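Side-chain contacts in beta-lactamase-like protein (PDB 6AUF), which binds two zinc ions and, as a B3-type metallo-beta-lactamase, probably hydrolyses the amide bond of beta-lactam antibiotics: residues A47-N52 with D259-K264; A62-T67 with I206-S211; Q195-D198 with T202-M205; N52-G57 with L93-A98; G39-A44 with P79-P84. One frame throughout, in Å; residues are numbered along the deposited sequence.

Interaction 1 (A47-N52 with D259-K264); sequences AHIYGN and DRLSGK
Strand 47-50 runs past the last turn of helix 257-261 with Ile49 nearest Leu261, their CA atoms 6.6 Å apart. Leu261 carries the contact, and its two methyl groups divide the work. CD2 lies on the strand backbone, 3.8 Å from His48 O and 3.9 Å from Ile49 CA. CD1 turns to the strand's side chains, reaching Ile49 CG1 at 4.1 Å and the methyl of Ala47, whose CB is 4.3 Å from Leu261 CD1. Ile49 offers CG1 because this branch stands anti to the carbonyl carbon (chi1 -67°), while CG2 takes the place anti to the backbone N. The meeting is apolar and small, about 139 Å² in all. Just beyond the contact the helix ends, Ser262 being the first residue to leave helical geometry. On the strand side Ile49 and Tyr50 together face Thr53 in a classic beta bulge. Strand 47-50 is an outermost strand of the seven-stranded sheet, bonded to strand 53-55 through Ala47 and Tyr55. Leu27 of helix 27-30 touches both Ala47 and Leu261, so the strand edge, the N-terminal helix and the end of helix 257-261 meet here.

Interaction 2 (A62-T67 with I206-S211); sequences ASILVT and IAYADS
Ile64 sits over one face of the Tyr208 ring, and this crossing of an aliphatic branch with a flat group makes most of the contact. CG1 of Ile64 is 3.9 Å from the centroid of the Tyr208 ring and only 14° off its normal, a CH-pi contact; it is displaced toward the CE1 side, with Ile64 CG1 and Tyr208 CE1 3.8 Å apart. Farther along the same side chain Ala62 meets the phenol end obliquely, its CB 3.7 Å from Tyr208 OH and 4.2 Å from Tyr208 CE1. The tyrosine ring reaches so far because its CG stands anti to the backbone N (chi1 -170°), which carries it from strand 203-208 across to segment 62-67. Ile64 belongs to strand 64-66 of the seven-stranded sheet and Tyr208 to the five-stranded one, so the pair packs in the interior between the two sheets of the alpha-beta/beta-alpha sandwich that defines the metallo-beta-lactamase fold. Trp194 of strand 190-197 also touches Ile64, and Ile75 touches Tyr208, both adding to this buried layer. The hydroxyl of Tyr208 is not left to the apolar surroundings: it is hydrogen-bonded to Asp76 OD2. Past Tyr208 the chain heads for the metal site, the nearest side-chain atoms of Tyr208 and the zinc ligand His112 being about 5 Å apart. Two residues on, Asp210 OD1 is hydrogen-bonded to ND1 of His107, another zinc ligand, and Asp210 OD2 to Ser189 OG, a second-shell link that would orient the histidine ring.

Interaction 3 (Q195-D198 with T202-M205); sequences QACD and TCRM
Ala196 and Arg204 form an antiparallel hydrogen-bonded pair, with Ala196 N to Arg204 O at 2.8 Å and Arg204 N to Ala196 O at 2.7 Å. The next rung, Asp198 N to Thr202 O at 2.9 Å, is joined by a side-chain bond in which Thr202 N donates to Asp198 OD1 at 2.8 Å, meeting it from above the carboxylate plane. Asp198 can turn its carboxylate to that N-H because CG stands between its backbone N and carbonyl carbon (chi1 64°). Between these rungs lies the non-hydrogen-bonded pair Cys197 and Cys203, whose CA atoms are 4.0 Å apart. Cys197 SG and Cys203 SG, 2.0 Å apart, are joined in a disulfide with chi3 106°. Gln195 and Met205, also non-hydrogen-bonded, share the disulfide's face of the sheet: Met205, bent along its length, brings SD to 3.7 Å from Gln195 CB, while the extended Gln195 lays OE1 3.7 Å from Cys203 CB. On the other face Ala196 and Arg204 pack against Tyr50, whose OH is also bonded to Thr202 O. This is the turn end of a beta hairpin, stapled by a cross-strand disulfide near the turn joining two inner strands, 190-197 and 203-208, of the five-stranded sheet.

Interaction 4 (N52-G57 with L93-A98); sequences NTWYVG and LGFDPA
Trp54 is met by two side chains of the loop after helix 83-91. Leu93 puts its CD2 methyl against the indole near CE3, close by the ring junction, and the same methyl lies 4.1 Å from Val56 CG1. Phe95 places CE2 over the indole face on the same side of its plane as Leu93 CD2, with Phe95 CE2 3.6 Å from Trp54 NE1 and 3.7 Å from Trp54 CE2. The five-membered ring of Trp54 and the ring of Phe95 have centroids 5.0 Å apart and planes inclined at 58°. Trp54 CG stands anti to its carbonyl carbon (chi1 -51°), and this swings the indole off strand 53-55 toward the loop. The loop takes its shape from the end of the helix: Gly94, with positive phi, closes a Schellman motif, and Leu93 and Phe95 to either side of it in sequence both aim at the strand. A little later an Asx turn at Asp96 bends the chain again. In the sandwich of the metallo-beta-lactamase fold, this loop leads from helix 83-91, whose Ile90 touches Val56 and Phe95, into strand 100-104. Second-shell partners surround the two rings and would limit their rotation. Trp54 NE1 is hydrogen-bonded to Thr67 OG1, the indole also meets the ring of His48, and Phe95 makes an edge-to-face contact with His72.

Interaction 5 (G39-A44 with P79-P84); sequences GWSHPA and PADAAP
Pro79 starts the contact, its ring packed on Trp40 and Ser41. CG of Pro79 lies 3.8 Å from Trp40 CB. On the serine side, CB of Pro79 is 3.7 Å from Ser41 OG. The carbonyl oxygen of Pro79 is hydrogen-bonded to Ser115 OG and also accepts from Ala82 N, which closes a type I turn. Within that turn Asp81 comes next, and its carboxylate reaches back to Ser41: Ser41 OG donates to Asp81 OD1 at 2.6 Å, and OD1 receives it on its syn lone pair, the side of the other carboxylate oxygen. The torsion of Asp81, chi1 63°, brings the carboxylate round to the serine. Ala82 comes nearest in backbone terms, its CA 5.8 Å from that of Ser41, before helix 83-91 begins. On the first segment the Trp40 side chain leads away from Pro79 toward the metal site, where its ring meets that of the zinc ligand His251, the nearest atom of the Trp40 side chain about 5 Å from a zinc ion. A few apolar proline contacts and one hydrogen bond thus join Ser41 and Trp40, the latter beside the zinc site, to the turn before helix 83-91, with the serine hydroxyl meeting the charge of the carboxylate.

How the interactions relate
From the N terminus the chain opens interaction 5 at 39-44, interaction 1 at 47-52, interaction 4 at 52-57 and interaction 2 at 62-67. Interaction 5 closes first, at 79-84, and interaction 4 at 93-98; interaction 5 crosses 1, 4 and 2, and interaction 4 crosses 2. Interaction 3 closes within the loop of interaction 2, which ends at 206-211, and 259-264 closes interaction 1 around 2, 3 and 4. Interactions 1 and 4 share Asn52, in the turn between strands 47-50 and 53-55. Interaction 2 joins the two sheets; 1 and 4 tie one of them to a helix end and a post-helix loop; 5 links the N-terminal segment to the turn before helix 83-91.

Interaction 1 (A47-N52 with D259-K264)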
# COMPACT_ATOMS: atom_id res chain seq x y z
N ALA A 47 13.55 -4.65 7.31
CA ALA A 47 14.30 -5.42 6.33
C ALA A 47 14.62 -4.56 5.13
O ALA A 47 14.05 -3.48 4.93
CB ALA A 47 13.55 -6.69 5.91
N HIS A 48 15.55 -5.05 4.33
CA HIS A 48 16.01 -4.40 3.12
C HIS A 48 15.26 -5.00 1.94
O HIS A 48 15.29 -6.23 1.75
CB HIS A 48 17.52 -4.59 2.99
CG HIS A 48 18.10 -4.04 1.73
ND1 HIS A 48 18.10 -2.69 1.43
CD2 HIS A 48 18.71 -4.66 0.69
CE1 HIS A 48 18.68 -2.51 0.26
NE2 HIS A 48 19.06 -3.68 -0.21
N ILE A 49 14.60 -4.17 1.15
CA ILE A 49 13.90 -4.71 -0.00
C ILE A 49 14.84 -4.70 -1.20
O ILE A 49 15.14 -5.75 -1.77
CB ILE A 49 12.60 -3.94 -0.30
CG1 ILE A 49 11.59 -4.17 0.83
CG2 ILE A 49 12.02 -4.37 -1.65
CD1 ILE A 49 10.31 -3.40 0.63
N TYR A 50 15.31 -3.52 -1.58
CA TYR A 50 16.20 -3.40 -2.73
C TYR A 50 16.67 -1.96 -2.82
O TYR A 50 15.89 -1.03 -2.58
CB TYR A 50 15.49 -3.82 -4.02
CG TYR A 50 16.43 -4.14 -5.16
CD1 TYR A 50 17.11 -5.35 -5.21
CD2 TYR A 50 16.65 -3.23 -6.20
CE1 TYR A 50 17.97 -5.65 -6.25
CE2 TYR A 50 17.51 -3.52 -7.25
CZ TYR A 50 18.17 -4.74 -7.26
OH TYR A 50 19.03 -5.05 -8.29
N GLY A 51 17.95 -1.78 -3.15
CA GLY A 51 18.53 -0.46 -3.22
C GLY A 51 18.13 0.42 -2.06
O GLY A 51 18.36 0.08 -0.89
N ASN A 52 17.50 1.55 -2.37
CA ASN A 52 17.11 2.57 -1.39
C ASN A 52 15.77 2.29 -0.74
O ASN A 52 15.20 3.19 -0.11
CB ASN A 52 17.08 3.95 -2.06
CG ASN A 52 16.02 4.04 -3.17
OD1 ASN A 52 15.26 3.09 -3.42
ND2 ASN A 52 15.95 5.20 -3.82
N ASP A 259 8.80 -14.41 2.33
CA ASP A 259 9.63 -15.47 1.75
C ASP A 259 10.59 -14.91 0.70
O ASP A 259 11.76 -15.30 0.66
CB ASP A 259 8.75 -16.55 1.12
CG ASP A 259 8.16 -17.49 2.14
OD1 ASP A 259 8.40 -17.29 3.35
OD2 ASP A 259 7.46 -18.45 1.73
N ARG A 260 10.09 -14.02 -0.17
CA ARG A 260 10.93 -13.44 -1.22
C ARG A 260 12.04 -12.59 -0.61
O ARG A 260 13.17 -12.58 -1.11
CB ARG A 260 10.06 -12.63 -2.19
CG ARG A 260 9.02 -13.46 -2.95
CD ARG A 260 8.44 -12.76 -4.20
NE ARG A 260 7.65 -11.58 -3.86
CZ ARG A 260 7.87 -10.35 -4.31
NH1 ARG A 260 8.85 -10.10 -5.17
NH2 ARG A 260 7.08 -9.37 -3.90
N LEU A 261 11.73 -11.86 0.47
CA LEU A 261 12.75 -11.09 1.17
C LEU A 261 13.72 -12.01 1.92
O LEU A 261 14.88 -11.65 2.12
CB LEU A 261 12.09 -10.12 2.15
CG LEU A 261 11.47 -8.88 1.52
CD1 LEU A 261 11.10 -7.86 2.59
CD2 LEU A 261 12.41 -8.28 0.49
N SER A 262 13.26 -13.18 2.32
CA SER A 262 14.07 -14.12 3.09
C SER A 262 14.64 -15.23 2.23
O SER A 262 14.77 -16.37 2.68
CB SER A 262 13.24 -14.70 4.25
OG SER A 262 12.66 -13.66 5.02
N GLY A 263 14.96 -14.93 0.97
CA GLY A 263 15.62 -15.89 0.11
C GLY A 263 14.85 -17.17 -0.14
O GLY A 263 15.33 -18.05 -0.85
N LYS A 264 13.65 -17.29 0.43
CA LYS A 264 12.86 -18.48 0.19
C LYS A 264 12.23 -18.46 -1.20
O LYS A 264 12.00 -19.51 -1.80
CB LYS A 264 11.78 -18.66 1.27
CG LYS A 264 12.24 -19.44 2.52
CD LYS A 264 11.16 -19.47 3.63
CE LYS A 264 10.00 -20.44 3.34
NZ LYS A 264 8.83 -20.28 4.28

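Interaction 2 (A62-T67 with I206-S211)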
# COMPACT_ATOMS: atom_id res chain seq x y z
N ALA A 62 2.29 -3.63 5.71
CA ALA A 62 3.53 -3.08 5.20
C ALA A 62 3.63 -1.58 5.48
O ALA A 62 2.63 -0.89 5.72
CB ALA A 62 3.68 -3.32 3.70
N SER A 63 4.86 -1.10 5.48
CA SER A 63 5.18 0.32 5.52
C SER A 63 6.52 0.45 4.82
O SER A 63 7.47 -0.23 5.21
CB SER A 63 5.24 0.84 6.95
OG SER A 63 5.30 2.26 6.96
N ILE A 64 6.58 1.27 3.77
CA ILE A 64 7.73 1.30 2.86
C ILE A 64 8.51 2.59 3.05
O ILE A 64 7.93 3.69 3.02
CB ILE A 64 7.29 1.15 1.40
CG1 ILE A 64 6.38 -0.08 1.26
CG2 ILE A 64 8.51 1.09 0.50
CD1 ILE A 64 7.00 -1.38 1.75
N LEU A 65 9.82 2.47 3.22
CA LEU A 65 10.71 3.61 3.35
C LEU A 65 11.64 3.66 2.15
O LEU A 65 12.23 2.64 1.77
CB LEU A 65 11.53 3.54 4.65
CG LEU A 65 12.61 4.62 4.79
CD1 LEU A 65 11.97 5.99 4.72
CD2 LEU A 65 13.40 4.46 6.06
N VAL A 66 11.76 4.83 1.55
CA VAL A 66 12.53 5.02 0.33
C VAL A 66 13.49 6.17 0.58
O VAL A 66 13.06 7.30 0.83
CB VAL A 66 11.62 5.29 -0.88
CG1 VAL A 66 12.42 5.70 -2.07
CG2 VAL A 66 10.83 4.04 -1.22
N THR A 67 14.79 5.87 0.54
CA THR A 67 15.79 6.75 1.12
C THR A 67 16.62 7.46 0.05
O THR A 67 16.92 6.92 -1.02
CB THR A 67 16.71 5.95 2.05
OG1 THR A 67 17.02 4.70 1.44
CG2 THR A 67 16.03 5.71 3.39
N ILE A 206 10.38 -1.19 -8.72
CA ILE A 206 9.54 -1.65 -7.63
C ILE A 206 8.13 -1.12 -7.84
O ILE A 206 7.92 0.03 -8.25
CB ILE A 206 10.14 -1.22 -6.28
CG1 ILE A 206 11.43 -2.01 -6.04
CG2 ILE A 206 9.16 -1.45 -5.14
CD1 ILE A 206 12.38 -1.35 -5.12
N ALA A 207 7.16 -1.99 -7.60
CA ALA A 207 5.75 -1.63 -7.68
C ALA A 207 5.11 -1.95 -6.33
O ALA A 207 5.00 -3.12 -5.96
CB ALA A 207 5.05 -2.39 -8.81
N TYR A 208 4.73 -0.91 -5.60
CA TYR A 208 3.92 -1.05 -4.39
C TYR A 208 2.45 -1.04 -4.83
O TYR A 208 1.76 -0.01 -4.80
CB TYR A 208 4.26 0.05 -3.39
CG TYR A 208 3.65 -0.14 -2.02
CD1 TYR A 208 3.75 -1.36 -1.35
CD2 TYR A 208 2.99 0.92 -1.38
CE1 TYR A 208 3.18 -1.54 -0.09
CE2 TYR A 208 2.43 0.75 -0.12
CZ TYR A 208 2.53 -0.48 0.51
OH TYR A 208 1.97 -0.65 1.76
N ALA A 209 1.99 -2.20 -5.29
CA ALA A 209 0.63 -2.33 -5.82
C ALA A 209 -0.33 -2.55 -4.67
O ALA A 209 -0.16 -3.49 -3.88
CB ALA A 209 0.53 -3.47 -6.83
N ASP A 210 -1.33 -1.68 -4.57
CA ASP A 210 -2.30 -1.68 -3.49
C ASP A 210 -3.04 -3.01 -3.41
O ASP A 210 -3.09 -3.79 -4.36
CB ASP A 210 -3.30 -0.55 -3.71
CG ASP A 210 -4.10 -0.25 -2.48
OD1 ASP A 210 -3.84 -0.87 -1.42
OD2 ASP A 210 -4.98 0.63 -2.59
N SER A 211 -3.65 -3.26 -2.24
CA SER A 211 -4.64 -4.33 -2.13
C SER A 211 -5.61 -4.24 -3.30
O SER A 211 -5.99 -3.15 -3.72
CB SER A 211 -5.41 -4.21 -0.81
OG SER A 211 -4.55 -3.84 0.25

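Interaction 3 (Q195-D198 with T202-M205)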
# COMPACT_ATOMS: atom_id res chain seq x y z
N GLN A 195 12.19 3.36 -9.38
CA GLN A 195 13.38 2.57 -9.70
C GLN A 195 14.31 2.44 -8.49
O GLN A 195 14.48 3.38 -7.71
CB GLN A 195 14.14 3.19 -10.87
CG GLN A 195 15.39 2.41 -11.22
CD GLN A 195 16.09 2.96 -12.45
OE1 GLN A 195 15.96 2.41 -13.53
NE2 GLN A 195 16.83 4.04 -12.27
N ALA A 196 14.91 1.25 -8.36
CA ALA A 196 15.86 0.95 -7.30
C ALA A 196 17.05 0.21 -7.89
O ALA A 196 16.89 -0.65 -8.76
CB ALA A 196 15.22 0.13 -6.19
N CYS A 197 18.24 0.54 -7.43
CA CYS A 197 19.45 -0.08 -7.94
C CYS A 197 20.30 -0.59 -6.79
O CYS A 197 20.39 0.06 -5.74
CB CYS A 197 20.24 0.90 -8.80
SG CYS A 197 19.18 1.73 -10.03
N ASP A 198 20.89 -1.77 -6.98
CA ASP A 198 21.67 -2.40 -5.92
C ASP A 198 23.05 -1.77 -5.88
O ASP A 198 23.26 -0.69 -6.43
CB ASP A 198 21.74 -3.92 -6.13
CG ASP A 198 22.48 -4.32 -7.41
OD1 ASP A 198 23.03 -3.43 -8.10
OD2 ASP A 198 22.52 -5.54 -7.72
N THR A 202 22.68 -2.70 -10.81
CA THR A 202 21.57 -3.43 -11.41
C THR A 202 20.30 -2.78 -10.89
O THR A 202 20.12 -2.65 -9.68
CB THR A 202 21.60 -4.92 -11.06
OG1 THR A 202 22.49 -5.61 -11.94
CG2 THR A 202 20.23 -5.52 -11.18
N CYS A 203 19.45 -2.33 -11.80
CA CYS A 203 18.29 -1.53 -11.44
C CYS A 203 17.02 -2.31 -11.72
O CYS A 203 16.96 -3.07 -12.69
CB CYS A 203 18.27 -0.20 -12.19
SG CYS A 203 19.68 0.87 -11.81
N ARG A 204 16.04 -2.13 -10.86
CA ARG A 204 14.77 -2.82 -10.95
C ARG A 204 13.68 -1.82 -10.63
O ARG A 204 13.88 -0.91 -9.82
CB ARG A 204 14.67 -4.00 -9.97
CG ARG A 204 15.83 -4.96 -10.03
CD ARG A 204 15.90 -5.64 -11.38
NE ARG A 204 16.60 -6.90 -11.24
CZ ARG A 204 17.16 -7.57 -12.23
NH1 ARG A 204 17.10 -7.09 -13.47
NH2 ARG A 204 17.77 -8.73 -11.99
N MET A 205 12.53 -2.01 -11.25
CA MET A 205 11.37 -1.21 -10.91
C MET A 205 10.61 -1.91 -9.78
O MET A 205 10.27 -3.09 -9.89
CB MET A 205 10.47 -1.02 -12.12
CG MET A 205 11.15 -0.28 -13.23
SD MET A 205 11.57 1.39 -12.75
CE MET A 205 9.96 2.02 -12.22

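Interaction 4 (N52-G57 with L93-A98)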
# COMPACT_ATOMS: atom_id res chain seq x y z
N ASN A 52 17.50 1.55 -2.37
CA ASN A 52 17.11 2.57 -1.39
C ASN A 52 15.77 2.29 -0.74
O ASN A 52 15.20 3.19 -0.11
CB ASN A 52 17.08 3.95 -2.06
CG ASN A 52 16.02 4.04 -3.17
OD1 ASN A 52 15.26 3.09 -3.42
ND2 ASN A 52 15.95 5.20 -3.82
N THR A 53 15.25 1.06 -0.85
CA THR A 53 13.90 0.74 -0.42
C THR A 53 13.92 -0.29 0.69
O THR A 53 14.59 -1.32 0.58
CB THR A 53 13.06 0.24 -1.60
OG1 THR A 53 13.08 1.24 -2.62
CG2 THR A 53 11.64 -0.05 -1.16
N TRP A 54 13.12 -0.05 1.73
CA TRP A 54 13.17 -0.78 2.98
C TRP A 54 11.77 -1.14 3.45
O TRP A 54 10.84 -0.32 3.37
CB TRP A 54 13.86 0.07 4.04
CG TRP A 54 15.19 0.62 3.61
CD1 TRP A 54 15.43 1.82 3.01
CD2 TRP A 54 16.47 -0.01 3.77
NE1 TRP A 54 16.77 1.98 2.78
CE2 TRP A 54 17.44 0.87 3.24
CE3 TRP A 54 16.89 -1.22 4.32
CZ2 TRP A 54 18.79 0.58 3.24
CZ3 TRP A 54 18.24 -1.52 4.31
CH2 TRP A 54 19.17 -0.63 3.77
N TYR A 55 11.61 -2.36 3.97
CA TYR A 55 10.41 -2.71 4.70
C TYR A 55 10.57 -2.27 6.15
O TYR A 55 11.57 -2.60 6.80
CB TYR A 55 10.14 -4.22 4.64
CG TYR A 55 8.78 -4.61 5.18
CD1 TYR A 55 8.59 -4.88 6.54
CD2 TYR A 55 7.69 -4.71 4.33
CE1 TYR A 55 7.34 -5.25 7.02
CE2 TYR A 55 6.44 -5.06 4.81
CZ TYR A 55 6.27 -5.33 6.14
OH TYR A 55 5.01 -5.68 6.58
N VAL A 56 9.60 -1.52 6.65
CA VAL A 56 9.68 -0.94 7.99
C VAL A 56 8.33 -1.08 8.67
O VAL A 56 8.08 -0.44 9.70
CB VAL A 56 10.13 0.53 7.94
CG1 VAL A 56 11.62 0.63 7.65
CG2 VAL A 56 9.32 1.28 6.88
N GLY A 57 7.46 -1.89 8.10
CA GLY A 57 6.13 -2.11 8.64
C GLY A 57 6.13 -3.17 9.72
O GLY A 57 7.17 -3.54 10.27
N LEU A 93 17.25 1.07 11.46
CA LEU A 93 17.96 0.95 10.20
C LEU A 93 19.03 2.03 10.03
O LEU A 93 19.73 2.03 9.01
CB LEU A 93 16.97 1.03 9.04
CG LEU A 93 16.75 -0.25 8.23
CD1 LEU A 93 16.36 -1.36 9.15
CD2 LEU A 93 15.66 -0.03 7.16
N GLY A 94 19.16 2.94 10.99
CA GLY A 94 20.12 4.01 10.90
C GLY A 94 19.64 5.26 10.21
O GLY A 94 20.47 6.08 9.79
N PHE A 95 18.33 5.45 10.08
CA PHE A 95 17.76 6.61 9.41
C PHE A 95 17.01 7.48 10.41
O PHE A 95 16.40 6.99 11.37
CB PHE A 95 16.82 6.18 8.28
CG PHE A 95 17.51 5.41 7.18
CD1 PHE A 95 18.45 6.03 6.36
CD2 PHE A 95 17.23 4.07 6.98
CE1 PHE A 95 19.09 5.32 5.36
CE2 PHE A 95 17.87 3.36 5.97
CZ PHE A 95 18.79 3.99 5.16
N ASP A 96 17.05 8.79 10.17
CA ASP A 96 16.39 9.75 11.05
C ASP A 96 14.97 9.99 10.56
O ASP A 96 14.79 10.42 9.42
CB ASP A 96 17.15 11.06 11.07
CG ASP A 96 16.74 11.96 12.23
OD1 ASP A 96 15.62 11.78 12.75
OD2 ASP A 96 17.55 12.83 12.62
N PRO A 97 13.95 9.73 11.38
CA PRO A 97 12.57 10.01 10.93
C PRO A 97 12.33 11.48 10.62
O PRO A 97 11.35 11.81 9.94
CB PRO A 97 11.71 9.52 12.10
CG PRO A 97 12.60 8.67 12.94
CD PRO A 97 13.99 9.21 12.76
N ALA A 98 13.19 12.38 11.12
CA ALA A 98 13.08 13.77 10.73
C ALA A 98 13.47 14.00 9.27
O ALA A 98 13.17 15.06 8.73
CB ALA A 98 13.96 14.64 11.64

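Interaction 5 (G39-A44 with P79-P84)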
# COMPACT_ATOMS: atom_id res chain seq x y z
N GLY A 39 -1.11 -10.06 13.46
CA GLY A 39 0.13 -9.44 13.04
C GLY A 39 0.08 -7.95 12.78
O GLY A 39 1.14 -7.31 12.79
N TRP A 40 -1.11 -7.39 12.54
CA TRP A 40 -1.20 -6.03 12.00
C TRP A 40 -0.46 -5.03 12.87
O TRP A 40 0.29 -4.19 12.36
CB TRP A 40 -2.65 -5.60 11.83
CG TRP A 40 -3.36 -6.29 10.71
CD1 TRP A 40 -2.87 -7.30 9.92
CD2 TRP A 40 -4.68 -6.02 10.24
NE1 TRP A 40 -3.82 -7.68 9.01
CE2 TRP A 40 -4.94 -6.90 9.18
CE3 TRP A 40 -5.68 -5.12 10.63
CZ2 TRP A 40 -6.15 -6.91 8.49
CZ3 TRP A 40 -6.88 -5.13 9.95
CH2 TRP A 40 -7.11 -6.02 8.90
N SER A 41 -0.66 -5.09 14.19
CA SER A 41 0.04 -4.20 15.11
C SER A 41 1.20 -4.90 15.80
O SER A 41 1.69 -4.43 16.84
CB SER A 41 -0.93 -3.61 16.13
OG SER A 41 -1.86 -2.76 15.49
N HIS A 42 1.66 -6.00 15.24
CA HIS A 42 2.67 -6.85 15.84
C HIS A 42 4.03 -6.52 15.26
O HIS A 42 4.19 -6.51 14.03
CB HIS A 42 2.34 -8.31 15.60
CG HIS A 42 3.22 -9.25 16.36
ND1 HIS A 42 4.53 -9.48 16.01
CD2 HIS A 42 2.99 -9.99 17.47
CE1 HIS A 42 5.06 -10.33 16.86
NE2 HIS A 42 4.15 -10.66 17.75
N PRO A 43 5.03 -6.24 16.09
CA PRO A 43 6.29 -5.71 15.57
C PRO A 43 7.07 -6.76 14.80
O PRO A 43 7.14 -7.92 15.18
CB PRO A 43 7.04 -5.27 16.83
CG PRO A 43 6.01 -5.28 17.93
CD PRO A 43 5.06 -6.36 17.56
N ALA A 44 7.65 -6.32 13.69
CA ALA A 44 8.50 -7.10 12.81
C ALA A 44 9.85 -6.42 12.67
O ALA A 44 9.93 -5.19 12.74
CB ALA A 44 7.86 -7.26 11.42
N PRO A 79 -1.68 0.26 11.16
CA PRO A 79 -2.89 0.59 11.93
C PRO A 79 -2.71 1.82 12.80
O PRO A 79 -1.63 2.40 12.94
CB PRO A 79 -3.12 -0.67 12.77
CG PRO A 79 -2.50 -1.78 11.95
CD PRO A 79 -1.30 -1.16 11.29
N ALA A 80 -3.82 2.22 13.43
CA ALA A 80 -3.85 3.49 14.14
C ALA A 80 -2.87 3.54 15.30
O ALA A 80 -2.41 4.62 15.68
CB ALA A 80 -5.26 3.79 14.64
N ASP A 81 -2.52 2.39 15.88
CA ASP A 81 -1.63 2.37 17.04
C ASP A 81 -0.19 2.05 16.68
O ASP A 81 0.63 1.86 17.58
CB ASP A 81 -2.12 1.36 18.09
CG ASP A 81 -2.12 -0.08 17.57
OD1 ASP A 81 -1.77 -0.30 16.39
OD2 ASP A 81 -2.49 -1.00 18.34
N ALA A 82 0.14 1.99 15.40
CA ALA A 82 1.40 1.41 14.97
C ALA A 82 2.50 2.43 14.70
O ALA A 82 3.61 2.03 14.34
CB ALA A 82 1.18 0.55 13.71
N ALA A 83 2.24 3.72 14.89
CA ALA A 83 3.23 4.75 14.60
C ALA A 83 4.59 4.43 15.24
O ALA A 83 5.60 4.34 14.52
CB ALA A 83 2.71 6.11 15.08
N PRO A 84 4.67 4.24 16.56
CA PRO A 84 5.98 3.98 17.18
C PRO A 84 6.69 2.76 16.61
O PRO A 84 7.93 2.75 16.53
CB PRO A 84 5.64 3.79 18.67
CG PRO A 84 4.35 4.52 18.86
CD PRO A 84 3.59 4.34 17.56